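Local coordinates for protein alpha-L-arabinofuranosidase B (PDB 6SXT) that hydrolyses terminal non-reducing alpha-L-arabinofuranosyl residues from arabinoxylan, arabinan and arabinogalactan, using a catalytic domain joined to an arabinose-binding domain, at residues G395-L407 and Y440-A454. Sequence-based numbering, arbitrary orientation.
Sequences GSYIRHYNFELLL and YPTRYFRHYENVLYA
Two beta hairpins of the arabinose-binding domain meet where Phe403, in the type I' turn of one, settles between Tyr440 and Arg443 at the base of the other. The Arg443 guanidinium lies flat on one face of the Phe403 ring: the planes differ by 15°, and CZ of Arg443 sits 3.8 Å from the ring centroid, nearly on its normal, which meets the cation-pi criterion. An extended chain from CG to NE carries the group there. The in-plane bond from its NH1 to a lone pair of Ala454 O (2.9 Å) holds the guanidinium's rotation, and a salt bridge from NH1 to Asp464 probably adds to this. Phe403 and Tyr440 make a T-shaped pair: the edge of Phe403 points at the face of Tyr440, with Phe403 CE1 3.6 Å from Tyr440 CD2. His400 approaches obliquely, its CE1 3.5 Å from Tyr440 CD1, completing an aromatic cluster, and its NE2 bonds to Ser439 OG.

The domain belongs to the beta-trefoil class, and here its hairpins join through a single beta bridge, Glu404 with Tyr453, instead of a continuous sheet; the segments 404-407 and 451-454 run at 113° to each other. Two backbone bonds flank the bridge, Ala454 N to Phe403 O (2.8 Å) and Leu405 N to Leu452 O (3.0 Å). On the buried side, chi1 of Leu405 (-58°) sets CG beside the backbone N, and a near-trans chi2 then carries CD1 over the centre of the Phe445 ring, 3.6 Å from the centroid, a CH-pi contact. Ile398 CG2 reaches Phe445 CZ at 3.7 Å. His400, Asn402 and Phe403 bind substrate, as do His447, Glu449 and Leu452 on the second hairpin; Arg399 and Arg446 form salt bridges to two further substrate-binding residues, Asp419 and Asp472 respectively.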
loop_
_atom_site.group_PDB
_atom_site.type_symbol
_atom_site.label_atom_id
_atom_site.label_comp_id
_atom_site.label_asym_id
_atom_site.label_seq_id
_atom_site.Cartn_x
_atom_site.Cartn_y
_atom_site.Cartn_z
ATOM N N GLY A 395 5.245 18.028 -22.437
ATOM C CA GLY A 395 4.098 17.117 -22.390
ATOM C C GLY A 395 4.466 15.681 -22.172
ATOM O O GLY A 395 3.541 14.860 -21.975
ATOM N N SER A 396 5.751 15.359 -22.212
ATOM C CA SER A 396 6.278 14.002 -21.964
ATOM C C SER A 396 7.016 14.004 -20.625
ATOM O O SER A 396 7.673 14.985 -20.306
ATOM C CB SER A 396 7.104 13.477 -23.071
ATOM O OG SER A 396 6.246 13.248 -24.187
ATOM N N TYR A 397 6.827 12.910 -19.875
ATOM C CA TYR A 397 7.366 12.770 -18.511
ATOM C C TYR A 397 8.060 11.433 -18.371
ATOM O O TYR A 397 7.733 10.462 -18.995
ATOM C CB TYR A 397 6.230 12.846 -17.486
ATOM C CG TYR A 397 5.453 14.122 -17.488
ATOM C CD1 TYR A 397 4.445 14.316 -18.423
ATOM C CD2 TYR A 397 5.719 15.140 -16.585
ATOM C CE1 TYR A 397 3.718 15.483 -18.451
ATOM C CE2 TYR A 397 4.979 16.311 -16.586
ATOM C CZ TYR A 397 3.978 16.467 -17.521
ATOM O OH TYR A 397 3.260 17.629 -17.509
ATOM N N ILE A 398 9.009 11.382 -17.441
ATOM C CA ILE A 398 9.642 10.128 -17.001
ATOM C C ILE A 398 8.569 9.291 -16.288
ATOM O O ILE A 398 7.925 9.802 -15.360
ATOM C CB ILE A 398 10.849 10.384 -16.087
ATOM C CG1 ILE A 398 11.885 11.284 -16.791
ATOM C CG2 ILE A 398 11.411 9.034 -15.683
ATOM C CD1 ILE A 398 13.160 11.508 -16.016
ATOM N N ARG A 399 8.370 8.075 -16.765
ATOM C CA ARG A 399 7.391 7.131 -16.171
ATOM C C ARG A 399 8.045 5.772 -16.136
ATOM O O ARG A 399 8.877 5.417 -16.993
ATOM C CB ARG A 399 6.067 7.159 -16.934
ATOM C CG ARG A 399 6.154 6.654 -18.378
ATOM C CD ARG A 399 6.024 5.161 -18.550
ATOM N NE ARG A 399 4.719 4.667 -18.186
ATOM C CZ ARG A 399 3.618 4.795 -18.903
ATOM N NH1 ARG A 399 3.664 5.282 -20.146
ATOM N NH2 ARG A 399 2.439 4.461 -18.407
ATOM N N HIS A 400 7.666 4.951 -15.171
ATOM C CA HIS A 400 8.102 3.554 -15.196
ATOM C C HIS A 400 7.086 2.694 -15.954
ATOM O O HIS A 400 5.856 2.944 -15.909
ATOM C CB HIS A 400 8.447 3.047 -13.780
ATOM C CG HIS A 400 7.304 2.981 -12.814
ATOM N ND1 HIS A 400 6.431 1.918 -12.809
ATOM C CD2 HIS A 400 7.001 3.784 -11.784
ATOM C CE1 HIS A 400 5.585 2.097 -11.801
ATOM N NE2 HIS A 400 5.886 3.268 -11.187
ATOM N N TYR A 401 7.601 1.655 -16.591
ATOM C CA TYR A 401 6.832 0.698 -17.399
ATOM C C TYR A 401 7.650 -0.575 -17.480
ATOM O O TYR A 401 8.812 -0.565 -17.941
ATOM C CB TYR A 401 6.597 1.277 -18.808
ATOM C CG TYR A 401 5.628 0.442 -19.580
ATOM C CD1 TYR A 401 6.040 -0.661 -20.293
ATOM C CD2 TYR A 401 4.285 0.753 -19.540
ATOM C CE1 TYR A 401 5.115 -1.432 -20.983
ATOM C CE2 TYR A 401 3.355 -0.005 -20.224
ATOM C CZ TYR A 401 3.786 -1.095 -20.945
ATOM O OH TYR A 401 2.873 -1.855 -21.598
ATOM N N ASN A 402 7.101 -1.673 -16.964
ATOM C CA ASN A 402 7.889 -2.900 -16.759
ATOM C C ASN A 402 9.145 -2.560 -15.947
ATOM O O ASN A 402 10.197 -3.186 -16.101
ATOM C CB ASN A 402 8.286 -3.569 -18.088
ATOM C CG ASN A 402 7.141 -4.346 -18.695
ATOM O OD1 ASN A 402 6.281 -4.852 -17.969
ATOM N ND2 ASN A 402 7.091 -4.395 -20.029
ATOM N N PHE A 403 9.056 -1.525 -15.089
ATOM C CA PHE A 403 10.133 -1.077 -14.176
ATOM C C PHE A 403 11.354 -0.499 -14.906
ATOM O O PHE A 403 12.365 -0.200 -14.259
ATOM C CB PHE A 403 10.573 -2.197 -13.224
ATOM C CG PHE A 403 9.427 -2.725 -12.387
ATOM C CD1 PHE A 403 8.595 -1.860 -11.694
ATOM C CD2 PHE A 403 9.148 -4.061 -12.374
ATOM C CE1 PHE A 403 7.531 -2.358 -10.942
ATOM C CE2 PHE A 403 8.130 -4.561 -11.572
ATOM C CZ PHE A 403 7.308 -3.700 -10.914
ATOM N N GLU A 404 11.203 -0.201 -16.199
ATOM C CA GLU A 404 12.183 0.649 -16.913
ATOM C C GLU A 404 11.628 2.074 -16.969
ATOM O O GLU A 404 10.393 2.281 -17.095
ATOM C CB GLU A 404 12.444 0.121 -18.331
ATOM C CG GLU A 404 13.528 0.953 -19.020
ATOM C CD GLU A 404 14.030 0.360 -20.335
ATOM O OE1 GLU A 404 13.663 -0.803 -20.612
ATOM O OE2 GLU A 404 14.839 1.059 -21.036
ATOM N N LEU A 405 12.497 3.073 -16.873
ATOM C CA LEU A 405 12.061 4.479 -16.992
ATOM C C LEU A 405 12.041 4.864 -18.484
ATOM O O LEU A 405 13.091 4.731 -19.155
ATOM C CB LEU A 405 12.945 5.448 -16.231
ATOM C CG LEU A 405 13.047 5.153 -14.716
ATOM C CD1 LEU A 405 13.685 6.313 -14.028
ATOM C CD2 LEU A 405 11.690 4.851 -14.110
ATOM N N LEU A 406 10.895 5.343 -18.882
ATOM C CA LEU A 406 10.643 5.731 -20.285
ATOM C C LEU A 406 10.155 7.150 -20.290
ATOM O O LEU A 406 9.601 7.653 -19.313
ATOM C CB LEU A 406 9.587 4.851 -20.928
ATOM C CG LEU A 406 9.846 3.344 -20.972
ATOM C CD1 LEU A 406 8.670 2.704 -21.659
ATOM C CD2 LEU A 406 11.162 2.966 -21.655
ATOM N N LEU A 407 10.468 7.877 -21.372
ATOM C CA LEU A 407 9.905 9.199 -21.583
ATOM C C LEU A 407 8.691 9.068 -22.495
ATOM O O LEU A 407 8.871 8.803 -23.725
ATOM C CB LEU A 407 10.951 10.150 -22.203
ATOM C CG LEU A 407 10.436 11.549 -22.481
ATOM C CD1 LEU A 407 10.031 12.277 -21.195
ATOM C CD2 LEU A 407 11.493 12.378 -23.196
ATOM N N TYR A 440 5.177 2.457 -6.544
ATOM C CA TYR A 440 5.962 1.274 -6.131
ATOM C C TYR A 440 7.084 1.743 -5.241
ATOM O O TYR A 440 8.242 1.879 -5.663
ATOM C CB TYR A 440 6.530 0.494 -7.329
ATOM C CG TYR A 440 5.561 -0.325 -8.108
ATOM C CD1 TYR A 440 4.652 0.275 -8.980
ATOM C CD2 TYR A 440 5.554 -1.723 -7.989
ATOM C CE1 TYR A 440 3.790 -0.499 -9.755
ATOM C CE2 TYR A 440 4.676 -2.485 -8.726
ATOM C CZ TYR A 440 3.850 -1.878 -9.639
ATOM O OH TYR A 440 3.008 -2.648 -10.404
ATOM N N PRO A 441 6.793 2.060 -3.949
ATOM C CA PRO A 441 7.800 2.675 -3.105
ATOM C C PRO A 441 8.974 1.818 -2.649
ATOM O O PRO A 441 9.885 2.337 -2.027
ATOM C CB PRO A 441 6.994 3.212 -1.914
ATOM C CG PRO A 441 5.783 2.295 -1.890
ATOM C CD PRO A 441 5.443 2.035 -3.352
ATOM N N THR A 442 8.965 0.561 -3.058
ATOM C CA THR A 442 10.178 -0.265 -2.934
ATOM C C THR A 442 11.201 0.076 -4.039
ATOM O O THR A 442 12.310 -0.448 -3.980
ATOM C CB THR A 442 9.881 -1.757 -3.044
ATOM O OG1 THR A 442 9.179 -2.033 -4.269
ATOM C CG2 THR A 442 9.014 -2.205 -1.876
ATOM N N ARG A 443 10.782 0.900 -4.994
ATOM C CA ARG A 443 11.637 1.180 -6.177
ATOM C C ARG A 443 11.975 2.643 -6.308
ATOM O O ARG A 443 11.192 3.515 -5.940
ATOM C CB ARG A 443 10.918 0.654 -7.406
ATOM C CG ARG A 443 10.799 -0.867 -7.430
ATOM C CD ARG A 443 9.979 -1.397 -8.593
ATOM N NE ARG A 443 10.000 -2.850 -8.553
ATOM C CZ ARG A 443 10.996 -3.628 -8.990
ATOM N NH1 ARG A 443 12.029 -3.110 -9.607
ATOM N NH2 ARG A 443 10.965 -4.934 -8.766
ATOM N N TYR A 444 13.159 2.867 -6.878
ATOM C CA TYR A 444 13.804 4.162 -6.996
ATOM C C TYR A 444 14.385 4.338 -8.389
ATOM O O TYR A 444 14.772 3.347 -8.993
ATOM C CB TYR A 444 14.984 4.263 -6.027
ATOM C CG TYR A 444 14.606 4.325 -4.562
ATOM C CD1 TYR A 444 14.311 3.193 -3.861
ATOM C CD2 TYR A 444 14.568 5.542 -3.908
ATOM C CE1 TYR A 444 13.873 3.277 -2.548
ATOM C CE2 TYR A 444 14.205 5.634 -2.580
ATOM C CZ TYR A 444 13.884 4.486 -1.903
ATOM O OH TYR A 444 13.520 4.572 -0.560
ATOM N N PHE A 445 14.444 5.583 -8.849
ATOM C CA PHE A 445 15.343 5.882 -10.011
ATOM C C PHE A 445 16.679 5.187 -9.754
ATOM O O PHE A 445 17.295 5.440 -8.695
ATOM C CB PHE A 445 15.650 7.360 -10.200
ATOM C CG PHE A 445 14.675 8.201 -10.992
ATOM C CD1 PHE A 445 13.301 8.102 -10.881
ATOM C CD2 PHE A 445 15.183 9.135 -11.888
ATOM C CE1 PHE A 445 12.455 8.945 -11.578
ATOM C CE2 PHE A 445 14.346 9.967 -12.597
ATOM C CZ PHE A 445 12.990 9.854 -12.466
ATOM N N ARG A 446 17.148 4.362 -10.680
ATOM C CA ARG A 446 18.408 3.617 -10.496
ATOM C C ARG A 446 19.052 3.428 -11.871
ATOM O O ARG A 446 18.375 2.875 -12.758
ATOM C CB ARG A 446 18.154 2.257 -9.823
ATOM C CG ARG A 446 19.429 1.501 -9.423
ATOM C CD ARG A 446 19.884 0.447 -10.458
ATOM N NE ARG A 446 21.200 0.019 -10.016
ATOM C CZ ARG A 446 21.413 -0.933 -9.105
ATOM N NH1 ARG A 446 20.443 -1.750 -8.751
ATOM N NH2 ARG A 446 22.639 -1.090 -8.625
ATOM N N HIS A 447 20.310 3.855 -12.011
ATOM C CA HIS A 447 21.058 3.600 -13.273
ATOM C C HIS A 447 21.733 2.221 -13.181
ATOM O O HIS A 447 22.287 1.821 -12.128
ATOM C CB HIS A 447 21.977 4.752 -13.682
ATOM C CG HIS A 447 23.111 4.972 -12.768
ATOM N ND1 HIS A 447 24.283 4.260 -12.939
ATOM C CD2 HIS A 447 23.258 5.717 -11.643
ATOM C CE1 HIS A 447 25.121 4.614 -11.994
ATOM N NE2 HIS A 447 24.516 5.474 -11.170
ATOM N N TYR A 448 21.638 1.483 -14.275
ATOM C CA TYR A 448 22.201 0.128 -14.407
ATOM C C TYR A 448 22.610 -0.043 -15.884
ATOM O O TYR A 448 21.752 0.006 -16.769
ATOM C CB TYR A 448 21.201 -0.937 -13.951
ATOM C CG TYR A 448 21.767 -2.331 -13.928
ATOM C CD1 TYR A 448 22.430 -2.808 -12.818
ATOM C CD2 TYR A 448 21.627 -3.149 -15.030
ATOM C CE1 TYR A 448 22.933 -4.103 -12.795
ATOM C CE2 TYR A 448 22.128 -4.441 -15.022
ATOM C CZ TYR A 448 22.787 -4.905 -13.901
ATOM O OH TYR A 448 23.285 -6.175 -13.885
ATOM N N GLU A 449 23.914 -0.233 -16.073
ATOM C CA GLU A 449 24.556 -0.242 -17.428
ATOM C C GLU A 449 24.135 1.041 -18.164
ATOM O O GLU A 449 23.796 0.974 -19.355
ATOM C CB GLU A 449 24.215 -1.542 -18.146
ATOM C CG GLU A 449 24.838 -2.745 -17.445
ATOM C CD GLU A 449 24.709 -4.085 -18.143
ATOM O OE1 GLU A 449 23.962 -4.194 -19.097
ATOM O OE2 GLU A 449 25.379 -5.015 -17.718
ATOM N N ASN A 450 24.113 2.171 -17.460
ATOM C CA ASN A 450 23.814 3.493 -18.029
ATOM C C ASN A 450 22.399 3.617 -18.576
ATOM O O ASN A 450 22.154 4.532 -19.362
ATOM C CB ASN A 450 24.875 3.831 -19.097
ATOM C CG ASN A 450 26.267 3.819 -18.510
ATOM O OD1 ASN A 450 26.466 4.129 -17.343
ATOM N ND2 ASN A 450 27.273 3.569 -19.346
ATOM N N VAL A 451 21.453 2.821 -18.088
ATOM C CA VAL A 451 20.020 2.913 -18.426
ATOM C C VAL A 451 19.254 3.105 -17.101
ATOM O O VAL A 451 19.724 2.590 -16.068
ATOM C CB VAL A 451 19.546 1.669 -19.165
ATOM C CG1 VAL A 451 18.069 1.705 -19.481
ATOM C CG2 VAL A 451 20.392 1.492 -20.436
ATOM N N LEU A 452 18.184 3.870 -17.159
ATOM C CA LEU A 452 17.385 4.175 -15.926
ATOM C C LEU A 452 16.258 3.174 -15.767
ATOM O O LEU A 452 15.484 2.933 -16.656
ATOM C CB LEU A 452 16.827 5.604 -15.908
ATOM C CG LEU A 452 17.670 6.669 -15.225
ATOM C CD1 LEU A 452 17.837 6.438 -13.706
ATOM C CD2 LEU A 452 19.073 6.780 -15.825
ATOM N N TYR A 453 16.116 2.710 -14.513
ATOM C CA TYR A 453 15.054 1.788 -14.093
ATOM C C TYR A 453 14.424 2.315 -12.793
ATOM O O TYR A 453 15.001 3.180 -12.167
ATOM C CB TYR A 453 15.609 0.382 -13.862
ATOM C CG TYR A 453 16.256 -0.229 -15.087
ATOM C CD1 TYR A 453 15.491 -0.902 -16.001
ATOM C CD2 TYR A 453 17.617 -0.068 -15.321
ATOM C CE1 TYR A 453 16.058 -1.425 -17.154
ATOM C CE2 TYR A 453 18.187 -0.562 -16.502
ATOM C CZ TYR A 453 17.409 -1.257 -17.399
ATOM O OH TYR A 453 17.982 -1.788 -18.543
ATOM N N ALA A 454 13.252 1.776 -12.496
ATOM C CA ALA A 454 12.675 1.868 -11.135
ATOM C C ALA A 454 13.062 0.554 -10.449
ATOM O O ALA A 454 12.430 -0.465 -10.690
ATOM C CB ALA A 454 11.190 2.090 -11.232
#